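Penaeus monodon metallodensovirus major capsid protein (Penaeus monodon metallodensovirus, PDB 6WH7) forms the icosahedral shell of a shrimp-infecting parvovirus, sixty copies assembling into the capsid that probably encloses the viral genome. Local coordinates at residues 117-127 against 219-230. Residues are numbered along the deposited sequence; the frame is centred on the assembly and turned at random.
Sequences KAHRPTKVGYT and HFSHDLDLGFWF
His219 and Thr127 run side by side at one end of an antiparallel pairing, ND1 of His219 3.0 Å from OG1 of Thr127 in a hydrogen bond that meets the imidazole at its edge. Phe220 grips the backbone of Tyr126 in both directions and sets its CB over the face of the Tyr126 ring; the two rings lie oblique, planes at 34°, and Tyr126 OH bonds to His271. At the non-hydrogen-bonded pair Ser221–Gly125 the CA atoms close to 3.9 Å. His222 exchanges two backbone bonds with Val124, after which Asp223 OD1 lies beside the aliphatic chain of Lys123, 4.4 Å from Lys123 NZ, too far for a salt bridge. Strand 118-135 is paired on its other side with strand 287-302, consistent with the jelly-roll β-barrel of parvovirus capsid proteins. Leu224 still lies close, packing CD2 on Pro121 CB; from Asp225 to Phe228 the backbone swings away and Leu226 reaches back, CD1 3.5 Å from Arg120 CG. Trp229 carries the guanidinium of Arg120 flat on its indole, CZ 3.8 Å from the six-membered ring centroid; a bend at chi3 (61°) folds the arginine over that face, while NH2 also salt-bridges Glu300. Phe230 closes a single two-bond bridge with His119, laying CB over the imidazole face and turning its ring edge to Pro121 CD, 3.5 Å from CE2 of Phe230.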
ATOM      1  N   LYS A 117       5.415 -32.018  90.201  1.00 14.77           N
ATOM      2  CA  LYS A 117       5.711 -30.835  90.994  1.00 14.77           C
ATOM      3  C   LYS A 117       4.479 -29.956  91.132  1.00 14.77           C
ATOM      4  O   LYS A 117       4.174 -29.466  92.225  1.00 14.77           O
ATOM      5  CB  LYS A 117       6.854 -30.037  90.384  1.00 15.02           C
ATOM      6  CG  LYS A 117       7.256 -28.922  91.302  1.00 15.02           C
ATOM      7  CD  LYS A 117       8.387 -28.105  90.795  1.00 15.02           C
ATOM      8  CE  LYS A 117       8.587 -26.949  91.730  1.00 15.02           C
ATOM      9  NZ  LYS A 117       8.929 -27.427  93.092  1.00 15.02           N
ATOM     10  N   ALA A 118       3.752 -29.763  90.039  1.00 13.36           N
ATOM     11  CA  ALA A 118       2.595 -28.892  90.005  1.00 13.36           C
ATOM     12  C   ALA A 118       1.541 -29.496  89.099  1.00 13.36           C
ATOM     13  O   ALA A 118       1.854 -30.245  88.175  1.00 13.36           O
ATOM     14  CB  ALA A 118       2.958 -27.507  89.495  1.00 12.91           C
ATOM     15  N   HIS A 119       0.287 -29.157  89.373  1.00 12.67           N
ATOM     16  CA  HIS A 119      -0.819 -29.566  88.527  1.00 12.67           C
ATOM     17  C   HIS A 119      -1.867 -28.474  88.556  1.00 12.67           C
ATOM     18  O   HIS A 119      -1.951 -27.699  89.507  1.00 12.67           O
ATOM     19  CB  HIS A 119      -1.424 -30.898  88.974  1.00 13.37           C
ATOM     20  CG  HIS A 119      -1.994 -30.865  90.351  1.00 13.37           C
ATOM     21  ND1 HIS A 119      -3.245 -30.371  90.627  1.00 13.37           N
ATOM     22  CD2 HIS A 119      -1.470 -31.243  91.537  1.00 13.37           C
ATOM     23  CE1 HIS A 119      -3.474 -30.461  91.923  1.00 13.37           C
ATOM     24  NE2 HIS A 119      -2.412 -30.987  92.498  1.00 13.37           N
ATOM     25  N   ARG A 120      -2.652 -28.406  87.491  1.00 12.31           N
ATOM     26  CA  ARG A 120      -3.602 -27.343  87.390  1.00 12.31           C
ATOM     27  C   ARG A 120      -4.862 -27.844  86.702  1.00 12.31           C
ATOM     28  O   ARG A 120      -4.764 -28.590  85.723  1.00 12.31           O
ATOM     29  CB  ARG A 120      -2.948 -26.193  86.626  1.00 11.85           C
ATOM     30  CG  ARG A 120      -3.784 -25.009  86.426  1.00 11.85           C
ATOM     31  CD  ARG A 120      -2.952 -23.875  85.921  1.00 11.85           C
ATOM     32  NE  ARG A 120      -2.299 -24.124  84.653  1.00 11.85           N
ATOM     33  CZ  ARG A 120      -1.356 -23.335  84.165  1.00 11.85           C
ATOM     34  NH1 ARG A 120      -0.986 -22.268  84.845  1.00 11.85           N
ATOM     35  NH2 ARG A 120      -0.795 -23.604  83.000  1.00 11.85           N
ATOM     36  N   PRO A 121      -6.044 -27.448  87.179  1.00 12.66           N
ATOM     37  CA  PRO A 121      -7.278 -28.084  86.699  1.00 12.66           C
ATOM     38  C   PRO A 121      -7.722 -27.705  85.297  1.00 12.66           C
ATOM     39  O   PRO A 121      -8.460 -28.490  84.700  1.00 12.66           O
ATOM     40  CB  PRO A 121      -8.311 -27.646  87.740  1.00 12.73           C
ATOM     41  CG  PRO A 121      -7.528 -27.410  88.943  1.00 12.73           C
ATOM     42  CD  PRO A 121      -6.262 -26.786  88.470  1.00 12.73           C
ATOM     43  N   THR A 122      -7.387 -26.519  84.789  1.00 13.02           N
ATOM     44  CA  THR A 122      -7.825 -26.041  83.473  1.00 13.02           C
ATOM     45  C   THR A 122      -9.294 -26.338  83.186  1.00 13.02           C
ATOM     46  O   THR A 122     -10.149 -26.096  84.037  1.00 13.02           O
ATOM     47  CB  THR A 122      -6.958 -26.603  82.350  1.00 12.91           C
ATOM     48  OG1 THR A 122      -7.092 -28.018  82.294  1.00 12.91           O
ATOM     49  CG2 THR A 122      -5.525 -26.266  82.599  1.00 12.91           C
ATOM     50  N   LYS A 123      -9.606 -26.876  82.013  1.00 12.45           N
ATOM     51  CA  LYS A 123     -11.001 -27.077  81.645  1.00 12.45           C
ATOM     52  C   LYS A 123     -11.660 -28.128  82.528  1.00 12.45           C
ATOM     53  O   LYS A 123     -11.019 -29.055  83.018  1.00 12.45           O
ATOM     54  CB  LYS A 123     -11.131 -27.499  80.183  1.00 14.22           C
ATOM     55  CG  LYS A 123     -12.568 -27.577  79.713  1.00 14.22           C
ATOM     56  CD  LYS A 123     -12.704 -28.187  78.347  1.00 14.22           C
ATOM     57  CE  LYS A 123     -12.148 -27.283  77.276  1.00 14.22           C
ATOM     58  NZ  LYS A 123     -12.274 -27.895  75.930  1.00 14.22           N
ATOM     59  N   VAL A 124     -12.964 -27.969  82.731  1.00 12.29           N
ATOM     60  CA  VAL A 124     -13.764 -28.943  83.457  1.00 12.29           C
ATOM     61  C   VAL A 124     -15.145 -28.941  82.821  1.00 12.29           C
ATOM     62  O   VAL A 124     -15.609 -27.917  82.322  1.00 12.29           O
ATOM     63  CB  VAL A 124     -13.818 -28.607  84.965  1.00 11.85           C
ATOM     64  CG1 VAL A 124     -14.861 -27.550  85.274  1.00 11.85           C
ATOM     65  CG2 VAL A 124     -13.984 -29.820  85.770  1.00 11.85           C
ATOM     66  N   GLY A 125     -15.790 -30.093  82.797  1.00 11.69           N
ATOM     67  CA  GLY A 125     -17.071 -30.177  82.130  1.00 11.69           C
ATOM     68  C   GLY A 125     -17.729 -31.517  82.356  1.00 11.69           C
ATOM     69  O   GLY A 125     -17.091 -32.487  82.769  1.00 11.69           O
ATOM     70  N   TYR A 126     -19.027 -31.552  82.075  1.00 11.58           N
ATOM     71  CA  TYR A 126     -19.796 -32.777  82.198  1.00 11.58           C
ATOM     72  C   TYR A 126     -20.853 -32.818  81.109  1.00 11.58           C
ATOM     73  O   TYR A 126     -21.219 -31.797  80.530  1.00 11.58           O
ATOM     74  CB  TYR A 126     -20.441 -32.907  83.576  1.00 11.34           C
ATOM     75  CG  TYR A 126     -21.557 -31.940  83.855  1.00 11.34           C
ATOM     76  CD1 TYR A 126     -22.874 -32.305  83.664  1.00 11.34           C
ATOM     77  CD2 TYR A 126     -21.297 -30.662  84.301  1.00 11.34           C
ATOM     78  CE1 TYR A 126     -23.890 -31.434  83.918  1.00 11.34           C
ATOM     79  CE2 TYR A 126     -22.313 -29.785  84.552  1.00 11.34           C
ATOM     80  CZ  TYR A 126     -23.606 -30.177  84.361  1.00 11.34           C
ATOM     81  OH  TYR A 126     -24.624 -29.300  84.613  1.00 11.34           O
ATOM     82  N   THR A 127     -21.334 -34.021  80.830  1.00 12.55           N
ATOM     83  CA  THR A 127     -22.335 -34.243  79.800  1.00 12.55           C
ATOM     84  C   THR A 127     -23.478 -35.055  80.376  1.00 12.55           C
ATOM     85  O   THR A 127     -23.253 -36.101  80.983  1.00 12.55           O
ATOM     86  CB  THR A 127     -21.748 -34.970  78.592  1.00 13.50           C
ATOM     87  OG1 THR A 127     -20.701 -34.183  78.020  1.00 13.50           O
ATOM     88  CG2 THR A 127     -22.810 -35.184  77.552  1.00 13.50           C
ATOM     89  N   HIS A 219     -24.195 -30.720  77.108  1.00 12.82           N
ATOM     90  CA  HIS A 219     -22.779 -30.540  77.387  1.00 12.82           C
ATOM     91  C   HIS A 219     -22.587 -29.239  78.143  1.00 12.82           C
ATOM     92  O   HIS A 219     -23.123 -28.204  77.741  1.00 12.82           O
ATOM     93  CB  HIS A 219     -21.968 -30.499  76.094  1.00 15.66           C
ATOM     94  CG  HIS A 219     -22.164 -31.690  75.212  1.00 15.66           C
ATOM     95  ND1 HIS A 219     -21.621 -32.924  75.490  1.00 15.66           N
ATOM     96  CD2 HIS A 219     -22.855 -31.836  74.056  1.00 15.66           C
ATOM     97  CE1 HIS A 219     -21.959 -33.776  74.540  1.00 15.66           C
ATOM     98  NE2 HIS A 219     -22.713 -33.142  73.660  1.00 15.66           N
ATOM     99  N   PHE A 220     -21.817 -29.283  79.223  1.00 11.84           N
ATOM    100  CA  PHE A 220     -21.512 -28.079  79.982  1.00 11.84           C
ATOM    101  C   PHE A 220     -20.038 -28.097  80.326  1.00 11.84           C
ATOM    102  O   PHE A 220     -19.562 -29.057  80.928  1.00 11.84           O
ATOM    103  CB  PHE A 220     -22.371 -27.997  81.238  1.00 11.79           C
ATOM    104  CG  PHE A 220     -23.825 -28.041  80.944  1.00 11.79           C
ATOM    105  CD1 PHE A 220     -24.487 -26.917  80.514  1.00 11.79           C
ATOM    106  CD2 PHE A 220     -24.520 -29.218  81.052  1.00 11.79           C
ATOM    107  CE1 PHE A 220     -25.806 -26.967  80.218  1.00 11.79           C
ATOM    108  CE2 PHE A 220     -25.841 -29.266  80.760  1.00 11.79           C
ATOM    109  CZ  PHE A 220     -26.483 -28.143  80.333  1.00 11.79           C
ATOM    110  N   SER A 221     -19.323 -27.055  79.932  1.00 12.28           N
ATOM    111  CA  SER A 221     -17.895 -26.958  80.164  1.00 12.28           C
ATOM    112  C   SER A 221     -17.583 -25.663  80.888  1.00 12.28           C
ATOM    113  O   SER A 221     -18.332 -24.689  80.819  1.00 12.28           O
ATOM    114  CB  SER A 221     -17.100 -27.006  78.860  1.00 13.74           C
ATOM    115  OG  SER A 221     -17.236 -28.262  78.230  1.00 13.74           O
ATOM    116  N   HIS A 222     -16.459 -25.667  81.588  1.00 12.64           N
ATOM    117  CA  HIS A 222     -15.931 -24.458  82.196  1.00 12.64           C
ATOM    118  C   HIS A 222     -14.430 -24.447  81.995  1.00 12.64           C
ATOM    119  O   HIS A 222     -13.741 -25.371  82.429  1.00 12.64           O
ATOM    120  CB  HIS A 222     -16.269 -24.400  83.678  1.00 12.44           C
ATOM    121  CG  HIS A 222     -15.839 -23.137  84.347  1.00 12.44           C
ATOM    122  ND1 HIS A 222     -16.367 -21.909  84.025  1.00 12.44           N
ATOM    123  CD2 HIS A 222     -14.937 -22.912  85.328  1.00 12.44           C
ATOM    124  CE1 HIS A 222     -15.806 -20.981  84.777  1.00 12.44           C
ATOM    125  NE2 HIS A 222     -14.934 -21.564  85.576  1.00 12.44           N
ATOM    126  N   ASP A 223     -13.927 -23.406  81.353  1.00 13.51           N
ATOM    127  CA  ASP A 223     -12.497 -23.227  81.197  1.00 13.51           C
ATOM    128  C   ASP A 223     -11.931 -22.501  82.403  1.00 13.51           C
ATOM    129  O   ASP A 223     -12.548 -21.579  82.936  1.00 13.51           O
ATOM    130  CB  ASP A 223     -12.175 -22.441  79.931  1.00 15.66           C
ATOM    131  CG  ASP A 223     -12.372 -23.247  78.679  1.00 15.66           C
ATOM    132  OD1 ASP A 223     -12.477 -24.482  78.776  1.00 15.66           O
ATOM    133  OD2 ASP A 223     -12.412 -22.647  77.587  1.00 15.66           O
ATOM    134  N   LEU A 224     -10.750 -22.924  82.827  1.00 14.17           N
ATOM    135  CA  LEU A 224      -9.995 -22.250  83.870  1.00 14.17           C
ATOM    136  C   LEU A 224      -8.711 -21.722  83.260  1.00 14.17           C
ATOM    137  O   LEU A 224      -7.933 -22.491  82.692  1.00 14.17           O
ATOM    138  CB  LEU A 224      -9.664 -23.195  85.022  1.00 13.31           C
ATOM    139  CG  LEU A 224     -10.652 -23.436  86.147  1.00 13.31           C
ATOM    140  CD1 LEU A 224     -11.861 -24.149  85.644  1.00 13.31           C
ATOM    141  CD2 LEU A 224      -9.971 -24.253  87.192  1.00 13.31           C
ATOM    142  N   ASP A 225      -8.491 -20.424  83.369  1.00 15.11           N
ATOM    143  CA  ASP A 225      -7.185 -19.846  83.082  1.00 15.11           C
ATOM    144  C   ASP A 225      -6.643 -19.357  84.414  1.00 15.11           C
ATOM    145  O   ASP A 225      -7.045 -18.304  84.910  1.00 15.11           O
ATOM    146  CB  ASP A 225      -7.287 -18.716  82.069  1.00 16.25           C
ATOM    147  CG  ASP A 225      -5.939 -18.252  81.584  1.00 16.25           C
ATOM    148  OD1 ASP A 225      -4.931 -18.889  81.936  1.00 16.25           O
ATOM    149  OD2 ASP A 225      -5.882 -17.246  80.850  1.00 16.25           O
ATOM    150  N   LEU A 226      -5.703 -20.101  84.967  1.00 14.76           N
ATOM    151  CA  LEU A 226      -5.072 -19.782  86.233  1.00 14.76           C
ATOM    152  C   LEU A 226      -3.670 -19.276  85.942  1.00 14.76           C
ATOM    153  O   LEU A 226      -2.959 -19.847  85.111  1.00 14.76           O
ATOM    154  CB  LEU A 226      -5.012 -21.017  87.134  1.00 13.41           C
ATOM    155  CG  LEU A 226      -6.311 -21.630  87.652  1.00 13.41           C
ATOM    156  CD1 LEU A 226      -6.064 -22.997  88.201  1.00 13.41           C
ATOM    157  CD2 LEU A 226      -6.865 -20.779  88.749  1.00 13.41           C
ATOM    158  N   GLY A 227      -3.280 -18.200  86.591  1.00 14.35           N
ATOM    159  CA  GLY A 227      -1.896 -17.839  86.424  1.00 14.35           C
ATOM    160  C   GLY A 227      -0.950 -18.625  87.285  1.00 14.35           C
ATOM    161  O   GLY A 227       0.250 -18.348  87.306  1.00 14.35           O
ATOM    162  N   PHE A 228      -1.465 -19.611  88.007  1.00 12.59           N
ATOM    163  CA  PHE A 228      -0.706 -20.325  89.012  1.00 12.59           C
ATOM    164  C   PHE A 228      -1.065 -21.797  88.931  1.00 12.59           C
ATOM    165  O   PHE A 228      -1.978 -22.196  88.212  1.00 12.59           O
ATOM    166  CB  PHE A 228      -0.979 -19.775  90.408  1.00 12.62           C
ATOM    167  CG  PHE A 228      -2.393 -19.931  90.845  1.00 12.62           C
ATOM    168  CD1 PHE A 228      -2.778 -21.006  91.605  1.00 12.62           C
ATOM    169  CD2 PHE A 228      -3.344 -19.022  90.465  1.00 12.62           C
ATOM    170  CE1 PHE A 228      -4.064 -21.144  92.002  1.00 12.62           C
ATOM    171  CE2 PHE A 228      -4.636 -19.167  90.854  1.00 12.62           C
ATOM    172  CZ  PHE A 228      -4.996 -20.231  91.624  1.00 12.62           C
ATOM    173  N   TRP A 229      -0.329 -22.600  89.676  1.00 12.31           N
ATOM    174  CA  TRP A 229      -0.474 -24.042  89.705  1.00 12.31           C
ATOM    175  C   TRP A 229      -0.845 -24.473  91.114  1.00 12.31           C
ATOM    176  O   TRP A 229      -0.943 -23.659  92.027  1.00 12.31           O
ATOM    177  CB  TRP A 229       0.827 -24.689  89.252  1.00 11.49           C
ATOM    178  CG  TRP A 229       1.148 -24.394  87.844  1.00 11.49           C
ATOM    179  CD1 TRP A 229       1.655 -23.238  87.359  1.00 11.49           C
ATOM    180  CD2 TRP A 229       1.089 -25.296  86.745  1.00 11.49           C
ATOM    181  NE1 TRP A 229       1.857 -23.335  86.015  1.00 11.49           N
ATOM    182  CE2 TRP A 229       1.527 -24.598  85.614  1.00 11.49           C
ATOM    183  CE3 TRP A 229       0.690 -26.621  86.603  1.00 11.49           C
ATOM    184  CZ2 TRP A 229       1.577 -25.178  84.362  1.00 11.49           C
ATOM    185  CZ3 TRP A 229       0.740 -27.189  85.366  1.00 11.49           C
ATOM    186  CH2 TRP A 229       1.180 -26.474  84.260  1.00 11.49           C
ATOM    187  N   PHE A 230      -1.047 -25.769  91.292  1.00 13.19           N
ATOM    188  CA  PHE A 230      -1.331 -26.342  92.596  1.00 13.19           C
ATOM    189  C   PHE A 230      -0.328 -27.443  92.890  1.00 13.19           C
ATOM    190  O   PHE A 230       0.056 -28.196  91.996  1.00 13.19           O
ATOM    191  CB  PHE A 230      -2.745 -26.898  92.671  1.00 12.60           C
ATOM    192  CG  PHE A 230      -3.804 -25.861  92.525  1.00 12.60           C
ATOM    193  CD1 PHE A 230      -4.156 -25.068  93.589  1.00 12.60           C
ATOM    194  CD2 PHE A 230      -4.457 -25.688  91.329  1.00 12.60           C
ATOM    195  CE1 PHE A 230      -5.121 -24.119  93.458  1.00 12.60           C
ATOM    196  CE2 PHE A 230      -5.427 -24.739  91.200  1.00 12.60           C
ATOM    197  CZ  PHE A 230      -5.762 -23.959  92.266  1.00 12.60           C
TER